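Local coordinates for protein BCAM1869 (Burkholderia cenocepacia, PDB 4O2H) that probably acts as a transcriptional regulator in quorum sensing, as an RsaM homolog with a novel fold that associates with itself, at residues H35-L40 with A131-L136; D54-Y60 with W78-R84. All coordinates share one frame; numbering follows the deposited sequence.

Interaction 1. Residues H35-L40 with A131-L136; sequences HVASGL and AVASAL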
ATOM      1  N   HIS A  35      10.294  -5.876   4.277  1.00 41.86           N
ATOM      2  CA  HIS A  35       9.512  -5.583   3.079  1.00 41.20           C
ATOM      3  C   HIS A  35       8.327  -6.543   3.028  1.00 42.36           C
ATOM      4  O   HIS A  35       8.502  -7.732   3.239  1.00 40.65           O
ATOM      5  CB  HIS A  35      10.373  -5.704   1.796  1.00 41.85           C
ATOM      6  CG  HIS A  35       9.565  -5.701   0.527  1.00 44.93           C
ATOM      7  ND1 HIS A  35       9.007  -6.867   0.024  1.00 46.93           N
ATOM      8  CD2 HIS A  35       9.177  -4.666  -0.252  1.00 45.68           C
ATOM      9  CE1 HIS A  35       8.341  -6.508  -1.058  1.00 45.88           C
ATOM     10  NE2 HIS A  35       8.431  -5.200  -1.276  1.00 45.61           N
ATOM     11  N   VAL A  36       7.146  -6.030   2.682  1.00 39.09           N
ATOM     12  CA  VAL A  36       5.905  -6.811   2.589  1.00 38.47           C
ATOM     13  C   VAL A  36       5.453  -6.801   1.135  1.00 43.74           C
ATOM     14  O   VAL A  36       5.195  -7.860   0.579  1.00 45.41           O
ATOM     15  CB  VAL A  36       4.818  -6.242   3.548  1.00 42.20           C
ATOM     16  CG1 VAL A  36       3.521  -7.041   3.490  1.00 41.90           C
ATOM     17  CG2 VAL A  36       5.325  -6.160   4.996  1.00 42.53           C
ATOM     18  N   ALA A  37       5.341  -5.613   0.514  1.00 39.35           N
ATOM     19  CA  ALA A  37       4.854  -5.531  -0.863  1.00 38.92           C
ATOM     20  C   ALA A  37       5.264  -4.245  -1.515  1.00 42.34           C
ATOM     21  O   ALA A  37       5.448  -3.235  -0.870  1.00 40.82           O
ATOM     22  CB  ALA A  37       3.322  -5.689  -0.918  1.00 39.71           C
ATOM     23  N   SER A  38       5.447  -4.314  -2.817  1.00 42.31           N
ATOM     24  CA  SER A  38       5.823  -3.214  -3.688  1.00 40.29           C
ATOM     25  C   SER A  38       5.113  -3.433  -5.013  1.00 44.53           C
ATOM     26  O   SER A  38       4.852  -4.569  -5.389  1.00 44.60           O
ATOM     27  CB  SER A  38       7.337  -3.164  -3.869  1.00 41.56           C
ATOM     28  OG  SER A  38       8.043  -2.890  -2.668  1.00 47.18           O
ATOM     29  N   GLY A  39       4.767  -2.356  -5.683  1.00 40.99           N
ATOM     30  CA  GLY A  39       4.130  -2.421  -6.983  1.00 41.52           C
ATOM     31  C   GLY A  39       4.271  -1.123  -7.726  1.00 43.11           C
ATOM     32  O   GLY A  39       4.668  -0.106  -7.154  1.00 40.79           O
ATOM     33  N   LEU A  40       3.989  -1.174  -9.018  1.00 40.11           N
ATOM     34  CA  LEU A  40       4.062  -0.012  -9.883  1.00 39.59           C
ATOM     35  C   LEU A  40       2.738   0.740  -9.865  1.00 43.93           C
ATOM     36  O   LEU A  40       1.686   0.114  -9.729  1.00 43.40           O
ATOM     37  CB  LEU A  40       4.417  -0.447 -11.328  1.00 40.10           C
ATOM     38  CG  LEU A  40       5.769  -1.186 -11.475  1.00 42.02           C
ATOM     39  CD1 LEU A  40       6.071  -1.478 -12.944  1.00 41.25           C
ATOM     40  CD2 LEU A  40       6.944  -0.424 -10.779  1.00 35.27           C
ATOM     41  N   ALA A 131      15.308  -4.100  -1.654  1.00 44.00           N
ATOM     42  CA  ALA A 131      14.143  -4.988  -1.532  1.00 43.28           C
ATOM     43  C   ALA A 131      12.963  -4.573  -2.437  1.00 45.32           C
ATOM     44  O   ALA A 131      12.229  -5.437  -2.910  1.00 44.66           O
ATOM     45  CB  ALA A 131      13.699  -5.094  -0.089  1.00 43.88           C
ATOM     46  N   VAL A 132      12.797  -3.286  -2.716  1.00 42.56           N
ATOM     47  CA  VAL A 132      11.754  -2.830  -3.637  1.00 42.35           C
ATOM     48  C   VAL A 132      12.047  -3.344  -5.062  1.00 47.21           C
ATOM     49  O   VAL A 132      11.178  -3.987  -5.664  1.00 48.23           O
ATOM     50  CB  VAL A 132      11.595  -1.292  -3.587  1.00 44.75           C
ATOM     51  CG1 VAL A 132      10.766  -0.737  -4.757  1.00 42.92           C
ATOM     52  CG2 VAL A 132      11.018  -0.867  -2.238  1.00 43.34           C
ATOM     53  N   ALA A 133      13.272  -3.136  -5.566  1.00 44.55           N
ATOM     54  CA  ALA A 133      13.644  -3.566  -6.934  1.00 43.89           C
ATOM     55  C   ALA A 133      13.524  -5.078  -7.064  1.00 48.13           C
ATOM     56  O   ALA A 133      12.990  -5.578  -8.050  1.00 47.14           O
ATOM     57  CB  ALA A 133      15.050  -3.114  -7.264  1.00 44.21           C
ATOM     58  N   SER A 134      13.947  -5.790  -6.028  1.00 46.66           N
ATOM     59  CA  SER A 134      13.875  -7.244  -5.945  1.00 48.48           C
ATOM     60  C   SER A 134      12.431  -7.725  -6.089  1.00 51.88           C
ATOM     61  O   SER A 134      12.167  -8.613  -6.900  1.00 53.09           O
ATOM     62  CB  SER A 134      14.459  -7.719  -4.613  1.00 52.01           C
ATOM     63  OG  SER A 134      14.545  -9.134  -4.577  1.00 59.25           O
ATOM     64  N   ALA A 135      11.491  -7.107  -5.338  1.00 46.07           N
ATOM     65  CA  ALA A 135      10.081  -7.498  -5.395  1.00 45.11           C
ATOM     66  C   ALA A 135       9.502  -7.203  -6.772  1.00 49.83           C
ATOM     67  O   ALA A 135       8.709  -7.984  -7.279  1.00 49.95           O
ATOM     68  CB  ALA A 135       9.286  -6.770  -4.325  1.00 44.17           C
ATOM     69  N   LEU A 136       9.873  -6.050  -7.353  1.00 45.75           N
ATOM     70  CA  LEU A 136       9.415  -5.623  -8.679  1.00 45.88           C
ATOM     71  C   LEU A 136       9.813  -6.623  -9.753  1.00 53.13           C
ATOM     72  O   LEU A 136       9.050  -6.829 -10.701  1.00 55.40           O
ATOM     73  CB  LEU A 136       9.980  -4.241  -9.031  1.00 44.88           C
ATOM     74  CG  LEU A 136       9.467  -3.056  -8.219  1.00 47.58           C
ATOM     75  CD1 LEU A 136      10.028  -1.801  -8.780  1.00 46.08           C
ATOM     76  CD2 LEU A 136       7.919  -2.986  -8.181  1.00 47.69           C
TER

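Interaction 2. Residues D54-Y60 with W78-R84; sequences DARLAGY and WDWYLER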
ATOM      1  N   ASP A  54      11.906  13.543 -13.864  1.00 54.73           N
ATOM      2  CA  ASP A  54      12.327  12.562 -14.866  1.00 54.52           C
ATOM      3  C   ASP A  54      12.411  11.147 -14.222  1.00 55.55           C
ATOM      4  O   ASP A  54      13.500  10.653 -13.895  1.00 53.17           O
ATOM      5  CB  ASP A  54      13.660  12.958 -15.550  1.00 57.76           C
ATOM      6  CG  ASP A  54      13.929  12.178 -16.835  1.00 73.17           C
ATOM      7  OD1 ASP A  54      12.971  11.571 -17.377  1.00 75.03           O
ATOM      8  OD2 ASP A  54      15.094  12.168 -17.297  1.00 80.77           O
ATOM      9  N   ALA A  55      11.238  10.518 -14.028  1.00 50.96           N
ATOM     10  CA  ALA A  55      11.160   9.202 -13.396  1.00 49.30           C
ATOM     11  C   ALA A  55      10.952   8.097 -14.425  1.00 52.77           C
ATOM     12  O   ALA A  55      10.144   8.228 -15.342  1.00 51.33           O
ATOM     13  CB  ALA A  55      10.047   9.172 -12.358  1.00 49.06           C
ATOM     14  N   ARG A  56      11.700   7.008 -14.257  1.00 51.27           N
ATOM     15  CA  ARG A  56      11.591   5.807 -15.087  1.00 52.78           C
ATOM     16  C   ARG A  56      10.391   4.972 -14.645  1.00 54.26           C
ATOM     17  O   ARG A  56       9.655   4.458 -15.476  1.00 53.52           O
ATOM     18  CB  ARG A  56      12.865   4.975 -14.927  1.00 55.00           C
ATOM     19  CG  ARG A  56      13.872   5.176 -16.028  1.00 62.79           C
ATOM     20  CD  ARG A  56      15.189   4.543 -15.616  1.00 60.72           C
ATOM     21  NE  ARG A  56      15.082   3.089 -15.522  1.00 57.55           N
ATOM     22  CZ  ARG A  56      15.944   2.335 -14.856  1.00 72.07           C
ATOM     23  NH1 ARG A  56      16.978   2.888 -14.234  1.00 60.22           N
ATOM     24  NH2 ARG A  56      15.773   1.020 -14.793  1.00 57.09           N
ATOM     25  N   LEU A  57      10.253   4.791 -13.310  1.00 48.71           N
ATOM     26  CA  LEU A  57       9.183   4.033 -12.665  1.00 47.40           C
ATOM     27  C   LEU A  57       8.721   4.759 -11.412  1.00 49.24           C
ATOM     28  O   LEU A  57       9.504   5.501 -10.805  1.00 48.25           O
ATOM     29  CB  LEU A  57       9.660   2.617 -12.245  1.00 46.96           C
ATOM     30  CG  LEU A  57      10.180   1.610 -13.264  1.00 52.94           C
ATOM     31  CD1 LEU A  57      10.817   0.428 -12.523  1.00 52.68           C
ATOM     32  CD2 LEU A  57       9.041   1.094 -14.191  1.00 55.87           C
ATOM     33  N   ALA A  58       7.485   4.478 -10.980  1.00 42.98           N
ATOM     34  CA  ALA A  58       6.946   4.981  -9.745  1.00 41.60           C
ATOM     35  C   ALA A  58       6.014   3.954  -9.171  1.00 47.03           C
ATOM     36  O   ALA A  58       5.362   3.214  -9.918  1.00 48.87           O
ATOM     37  CB  ALA A  58       6.222   6.296  -9.968  1.00 42.41           C
ATOM     38  N   GLY A  59       5.898   3.940  -7.850  1.00 40.07           N
ATOM     39  CA  GLY A  59       4.995   3.000  -7.213  1.00 38.55           C
ATOM     40  C   GLY A  59       4.926   3.160  -5.725  1.00 41.89           C
ATOM     41  O   GLY A  59       5.426   4.137  -5.157  1.00 40.45           O
ATOM     42  N   TYR A  60       4.344   2.143  -5.108  1.00 39.93           N
ATOM     43  CA  TYR A  60       4.117   2.003  -3.691  1.00 39.41           C
ATOM     44  C   TYR A  60       5.010   0.887  -3.136  1.00 44.23           C
ATOM     45  O   TYR A  60       5.515   0.030  -3.871  1.00 42.59           O
ATOM     46  CB  TYR A  60       2.613   1.706  -3.425  1.00 40.54           C
ATOM     47  CG  TYR A  60       2.230   0.254  -3.653  1.00 46.21           C
ATOM     48  CD1 TYR A  60       2.384  -0.697  -2.644  1.00 48.73           C
ATOM     49  CD2 TYR A  60       1.746  -0.179  -4.890  1.00 48.17           C
ATOM     50  CE1 TYR A  60       2.087  -2.043  -2.863  1.00 49.65           C
ATOM     51  CE2 TYR A  60       1.404  -1.519  -5.106  1.00 49.50           C
ATOM     52  CZ  TYR A  60       1.616  -2.451  -4.099  1.00 59.63           C
ATOM     53  OH  TYR A  60       1.331  -3.782  -4.290  1.00 69.29           O
ATOM     54  N   TRP A  78       5.136   3.966   1.720  1.00 36.86           N
ATOM     55  CA  TRP A  78       5.441   5.204   1.020  1.00 37.08           C
ATOM     56  C   TRP A  78       5.380   4.975  -0.478  1.00 41.38           C
ATOM     57  O   TRP A  78       5.393   3.824  -0.959  1.00 41.86           O
ATOM     58  CB  TRP A  78       6.843   5.759   1.433  1.00 35.65           C
ATOM     59  CG  TRP A  78       8.002   4.869   1.041  1.00 36.43           C
ATOM     60  CD1 TRP A  78       8.833   5.030  -0.041  1.00 39.02           C
ATOM     61  CD2 TRP A  78       8.556   3.781   1.813  1.00 35.42           C
ATOM     62  NE1 TRP A  78       9.835   4.094  -0.012  1.00 36.94           N
ATOM     63  CE2 TRP A  78       9.696   3.313   1.115  1.00 38.01           C
ATOM     64  CE3 TRP A  78       8.170   3.128   3.003  1.00 35.57           C
ATOM     65  CZ2 TRP A  78      10.445   2.209   1.558  1.00 36.21           C
ATOM     66  CZ3 TRP A  78       8.890   2.021   3.420  1.00 36.95           C
ATOM     67  CH2 TRP A  78      10.031   1.586   2.720  1.00 37.33           C
ATOM     68  N   ASP A  79       5.336   6.090  -1.207  1.00 38.95           N
ATOM     69  CA  ASP A  79       5.452   6.155  -2.663  1.00 39.38           C
ATOM     70  C   ASP A  79       6.888   6.438  -3.015  1.00 43.25           C
ATOM     71  O   ASP A  79       7.577   7.215  -2.325  1.00 42.44           O
ATOM     72  CB  ASP A  79       4.521   7.222  -3.274  1.00 41.71           C
ATOM     73  CG  ASP A  79       3.044   6.885  -3.221  1.00 51.58           C
ATOM     74  OD1 ASP A  79       2.704   5.714  -2.912  1.00 51.61           O
ATOM     75  OD2 ASP A  79       2.229   7.776  -3.508  1.00 61.78           O
ATOM     76  N   TRP A  80       7.363   5.778  -4.074  1.00 40.75           N
ATOM     77  CA  TRP A  80       8.747   5.953  -4.541  1.00 39.50           C
ATOM     78  C   TRP A  80       8.776   6.200  -6.049  1.00 41.48           C
ATOM     79  O   TRP A  80       7.800   5.972  -6.731  1.00 41.09           O
ATOM     80  CB  TRP A  80       9.615   4.725  -4.182  1.00 36.95           C
ATOM     81  CG  TRP A  80       9.034   3.452  -4.736  1.00 38.14           C
ATOM     82  CD1 TRP A  80       8.178   2.604  -4.098  1.00 40.25           C
ATOM     83  CD2 TRP A  80       9.151   2.963  -6.088  1.00 38.71           C
ATOM     84  NE1 TRP A  80       7.762   1.617  -4.956  1.00 40.38           N
ATOM     85  CE2 TRP A  80       8.339   1.817  -6.188  1.00 42.09           C
ATOM     86  CE3 TRP A  80       9.889   3.375  -7.225  1.00 40.45           C
ATOM     87  CZ2 TRP A  80       8.203   1.098  -7.386  1.00 42.12           C
ATOM     88  CZ3 TRP A  80       9.755   2.661  -8.407  1.00 42.32           C
ATOM     89  CH2 TRP A  80       8.928   1.533  -8.480  1.00 42.88           C
ATOM     90  N   TYR A  81       9.905   6.646  -6.554  1.00 39.29           N
ATOM     91  CA  TYR A  81      10.153   6.777  -7.968  1.00 40.36           C
ATOM     92  C   TYR A  81      11.593   6.438  -8.205  1.00 46.10           C
ATOM     93  O   TYR A  81      12.451   6.610  -7.327  1.00 44.35           O
ATOM     94  CB  TYR A  81       9.734   8.128  -8.604  1.00 42.95           C
ATOM     95  CG  TYR A  81      10.468   9.372  -8.153  1.00 46.14           C
ATOM     96  CD1 TYR A  81      11.623   9.795  -8.802  1.00 49.25           C
ATOM     97  CD2 TYR A  81       9.950  10.186  -7.147  1.00 47.88           C
ATOM     98  CE1 TYR A  81      12.290  10.955  -8.411  1.00 51.24           C
ATOM     99  CE2 TYR A  81      10.599  11.359  -6.758  1.00 49.74           C
ATOM    100  CZ  TYR A  81      11.770  11.737  -7.394  1.00 58.38           C
ATOM    101  OH  TYR A  81      12.408  12.897  -7.030  1.00 59.30           O
ATOM    102  N   LEU A  82      11.848   5.925  -9.396  1.00 44.34           N
ATOM    103  CA  LEU A  82      13.175   5.582  -9.825  1.00 43.95           C
ATOM    104  C   LEU A  82      13.616   6.629 -10.849  1.00 48.98           C
ATOM    105  O   LEU A  82      13.015   6.726 -11.920  1.00 49.53           O
ATOM    106  CB  LEU A  82      13.164   4.146 -10.404  1.00 43.91           C
ATOM    107  CG  LEU A  82      14.431   3.675 -11.124  1.00 47.78           C
ATOM    108  CD1 LEU A  82      15.612   3.618 -10.153  1.00 45.79           C
ATOM    109  CD2 LEU A  82      14.179   2.359 -11.763  1.00 48.73           C
ATOM    110  N   GLU A  83      14.663   7.424 -10.512  1.00 58.80           N
ATOM    111  CA  GLU A  83      15.197   8.452 -11.405  1.00 62.82           C
ATOM    112  C   GLU A  83      15.829   7.826 -12.627  1.00 70.09           C
ATOM    113  O   GLU A  83      16.475   6.778 -12.519  1.00 70.49           O
ATOM    114  CB  GLU A  83      16.223   9.343 -10.709  1.00 64.22           C
ATOM    115  CG  GLU A  83      15.620  10.381  -9.783  1.00 70.02           C
ATOM    116  CD  GLU A  83      16.356  11.707  -9.790  1.00 88.76           C
ATOM    117  OE1 GLU A  83      17.601  11.692  -9.937  1.00 84.34           O
ATOM    118  OE2 GLU A  83      15.683  12.760  -9.675  1.00 69.50           O
ATOM    119  N   ARG A  84      15.594   8.433 -13.791  1.00 68.28           N
ATOM    120  CA  ARG A  84      16.147   7.960 -15.041  1.00 72.51           C
ATOM    121  C   ARG A  84      17.676   8.201 -15.070  1.00 81.44           C
ATOM    122  O   ARG A  84      18.440   7.270 -15.335  1.00 82.70           O
ATOM    123  CB  ARG A  84      15.445   8.663 -16.219  1.00 73.59           C
ATOM    124  CG  ARG A  84      15.694   8.041 -17.592  1.00 80.16           C
ATOM    125  CD  ARG A  84      14.954   8.757 -18.730  1.00 83.24           C
ATOM    126  NE  ARG A  84      13.583   9.124 -18.358  1.00 88.59           N
ATOM    127  CZ  ARG A  84      12.522   8.322 -18.441  1.00 98.54           C
ATOM    128  NH1 ARG A  84      12.648   7.091 -18.931  1.00 83.61           N
ATOM    129  NH2 ARG A  84      11.325   8.748 -18.048  1.00 77.18           N
TER

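Interaction 1. Residues H35-L40 with A131-L136
His35 and Ser38 of strand 34-40 lean on Ala131, Val132 and Ala135 of helix 128-138, a helix-on-sheet packing in which the C-terminal helix covers a strand of the four-stranded antiparallel sheet that is outermost within this chain. The short axes cross at -68° and come within 7.6 Å, with Ala131 and Ala135 pointing toward the strand. The His35 side chain can be followed outward. His35 CB meets Ala131 CB at 3.9 Å. With CG anti to the backbone N (chi1 168°), the ring runs along the strand toward Ser38 and over the helix. His35 CD2 passes 4.1 Å from Ala131 O, which stands over one face of the ring, while Ala37 N stands over the opposite face, each displaced toward the rim. His35 CE1 presses on Ala135 CB at 3.4 Å, and His35 NE2, touching the same methyl, shares a 2.7 Å hydrogen bond with Ser38 OG whose proton could come from either partner. Trp63 meets the imidazole edge-to-face. A classic beta bulge, with Val36 and Ala37 both facing Glu62, lies between the two bonded residues. Ser38 OG also hydrogen-bonds Thr61 OG1, so this buried hydroxyl is satisfied by polar partners although the helix offers it mainly Val132 CG2. Ala37 points away from the helix, and it and Val36 pack on Val36 and Ala37 of the second subunit. Farther along, the contact turns wholly apolar: Leu136 CD2 lies 4.0 Å from Gly39 CA and 3.8 Å from Leu40 CD2.

Interaction 2. Residues D54-Y60 with W78-R84
Trp78 O receives a CA-H...O contact from Tyr60 CA within the antiparallel hairpin of strands 55-65 and 74-83. Asp79 stands opposite Tyr60 in a non-hydrogen-bonded pair. Trp80 and Gly59 exchange both backbone bonds, Trp80 N to Gly59 O at 2.8 Å and Gly59 N to Trp80 O at 3.0 Å. Trp80 CG sits between the backbone N and the carbonyl carbon (chi1 56°), which folds the indole across the neighbouring strand: Gly59 N lies over the ring centre, Gly59 CA makes a CH-pi contact, and Trp80 NE1 donates a 3.0 Å hydrogen bond to Tyr60 O from above the carbonyl plane. Tyr81 packs its CB on those of Ala55 and Ala58. Leu82 N bonds Leu57 O, Leu82 O takes Arg56 N at 2.7 Å, and Leu82 CD2 sits 3.5 Å over the centre of the Arg56 guanidinium. Past Glu83, whose OE1 hydrogen-bonds Thr86 OG1, Arg84 N reaches Asp54 O, and Arg84 NE meets Asp54 OD1 at 2.7 Å from above the carboxylate plane, a salt bridge whose NE-H...OD1 bond is nearly straight (173°); the NH2 bond to OD1 is weak. Arg49 brings another positive charge close to Arg84, so Asp54 probably eases charge crowding at the open end of the hairpin.

Both interactions share the four-stranded sheet: interaction 2 pairs its two central strands, and interaction 1 lays helix 128-138 on the strand beside 55-65, outermost within this chain. Gly39 O and Tyr60 N, 3.1 Å apart in a probable hydrogen bond, join the two contacts through the backbone. Trp80 couples them through side chains, Trp80 CH2 packing against Leu136 CD1 at 3.5 Å and Leu40 CD2 at 3.6 Å. Interaction 1 is side-chain packing around a hydrogen-bonded cluster of His35, Ser38 and Thr61; interaction 2 buries more surface and rests on backbone bonding, moving from buried glycine and tryptophan to an exposed, charged end at Asp54 and Arg84.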